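Local structure of YCAC GENE product (1YAC) at residues A[23-26]-A[27-30]. The protein is probably a hydrolase of unknown specificity, assembling as an octamer of subunits with an isochorismatase-like three-layer alpha-beta-alpha fold. Sequence-based numbering, arbitrary orientation.
Sequences GLLS and LVRD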
loop_
_atom_site.group_PDB
_atom_site.type_symbol
_atom_site.label_atom_id
_atom_site.label_comp_id
_atom_site.label_asym_id
_atom_site.label_seq_id
_atom_site.Cartn_x
_atom_site.Cartn_y
_atom_site.Cartn_z
ATOM N N GLY A 23 -4.538 -24.419 13.213
ATOM C CA GLY A 23 -5.261 -24.348 11.959
ATOM C C GLY A 23 -5.805 -22.948 11.736
ATOM O O GLY A 23 -5.575 -22.338 10.690
ATOM N N LEU A 24 -6.467 -22.402 12.755
ATOM C CA LEU A 24 -7.059 -21.064 12.659
ATOM C C LEU A 24 -6.056 -19.945 12.352
ATOM O O LEU A 24 -6.407 -18.940 11.719
ATOM C CB LEU A 24 -7.878 -20.743 13.919
ATOM C CG LEU A 24 -9.125 -21.615 14.136
ATOM C CD1 LEU A 24 -9.795 -21.264 15.482
ATOM C CD2 LEU A 24 -10.110 -21.414 12.985
ATOM N N LEU A 25 -4.816 -20.099 12.794
ATOM C CA LEU A 25 -3.814 -19.075 12.512
ATOM C C LEU A 25 -3.544 -18.936 11.012
ATOM O O LEU A 25 -3.084 -17.888 10.571
ATOM C CB LEU A 25 -2.502 -19.331 13.268
ATOM C CG LEU A 25 -2.542 -19.127 14.788
ATOM C CD1 LEU A 25 -1.156 -19.269 15.384
ATOM C CD2 LEU A 25 -3.079 -17.775 15.111
ATOM N N SER A 26 -3.836 -19.973 10.224
ATOM C CA SER A 26 -3.616 -19.873 8.769
ATOM C C SER A 26 -4.632 -18.911 8.125
ATOM O O SER A 26 -4.405 -18.403 7.030
ATOM C CB SER A 26 -3.651 -21.249 8.075
ATOM O OG SER A 26 -4.949 -21.802 8.032
ATOM N N LEU A 27 -5.752 -18.684 8.808
ATOM C CA LEU A 27 -6.785 -17.768 8.325
ATOM C C LEU A 27 -6.403 -16.295 8.570
ATOM O O LEU A 27 -6.962 -15.380 7.954
ATOM C CB LEU A 27 -8.128 -18.059 9.011
ATOM C CG LEU A 27 -8.730 -19.450 8.805
ATOM C CD1 LEU A 27 -10.078 -19.518 9.509
ATOM C CD2 LEU A 27 -8.903 -19.752 7.339
ATOM N N VAL A 28 -5.470 -16.075 9.489
ATOM C CA VAL A 28 -5.026 -14.733 9.823
ATOM C C VAL A 28 -4.143 -14.165 8.712
ATOM O O VAL A 28 -3.034 -14.641 8.475
ATOM C CB VAL A 28 -4.264 -14.709 11.175
ATOM C CG1 VAL A 28 -3.750 -13.298 11.485
ATOM C CG2 VAL A 28 -5.170 -15.215 12.295
ATOM N N ARG A 29 -4.662 -13.162 8.011
ATOM C CA ARG A 29 -3.909 -12.531 6.931
ATOM C C ARG A 29 -3.901 -11.017 7.054
ATOM O O ARG A 29 -3.302 -10.337 6.202
ATOM C CB ARG A 29 -4.466 -12.939 5.560
ATOM C CG ARG A 29 -4.277 -14.416 5.220
ATOM C CD ARG A 29 -4.883 -14.770 3.861
ATOM N NE ARG A 29 -4.615 -16.164 3.507
ATOM C CZ ARG A 29 -3.495 -16.599 2.923
ATOM N NH1 ARG A 29 -2.512 -15.744 2.607
ATOM N NH2 ARG A 29 -3.341 -17.904 2.684
ATOM N N ASP A 30 -4.546 -10.472 8.094
ATOM C CA ASP A 30 -4.553 -9.014 8.241
ATOM C C ASP A 30 -3.277 -8.533 8.948
ATOM O O ASP A 30 -2.922 -7.357 8.888
ATOM C CB ASP A 30 -5.836 -8.497 8.924
ATOM C CG ASP A 30 -5.862 -8.773 10.406
ATOM O OD1 ASP A 30 -5.495 -9.896 10.787
ATOM O OD2 ASP A 30 -6.225 -7.860 11.200
#
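Leu24 and Leu27 meet through one methyl each, Leu24 CD2 lying 4.0 Å from Leu27 CD1. With CG of each anti to its own carbonyl carbon, the two leucine chains run obliquely past each other and touch by these methyls. Their backbones are linked by Leu27 N, which donates to Leu24 O at 3.0 Å with an N-H...O angle of 146°; the donor stands above the carbonyl plane, off the lone pairs. Leu27 CB also rests on this oxygen. One step on, Val28 N repeats the pattern with Leu25 O at 3.2 Å, and Val28 CB comes within 3.4 Å of the same acceptor, Leu25 O. The side chains of this second pair touch more loosely, Leu25 CD2 to Val28 CG2 at 4.3 Å, and both also pack on Phe36 of helix 33-49. Gly23 O, at the start of the turn, accepts twice: from Ser26 N, and from Ser26 OG at 2.8 Å, nearly in line with the C=O bond. A chi1 of 71° places OG between its own backbone N and carbonyl carbon, within bonding distance of Gly23 O. An alanine at Ser26 would remove the hydroxyl and is likely to leave Gly23 O with the backbone NH alone of these two donors. Arg29 leaves the turn extended from CG to NE, and its guanidinium is taken up by other chains: NE forms a salt bridge with Asp193 of the third subunit, and NH1 bonds to Val28 O of the second. The bonds Ser26 N to Gly23 O, Leu27 N to Leu24 O and Val28 N to Leu25 O make a run of overlapping i+3 to i turns, here in the loop joining strand 13-18 to helix 33-49 of the isochorismatase-like alpha-beta-alpha sandwich, at an interface of the octamer.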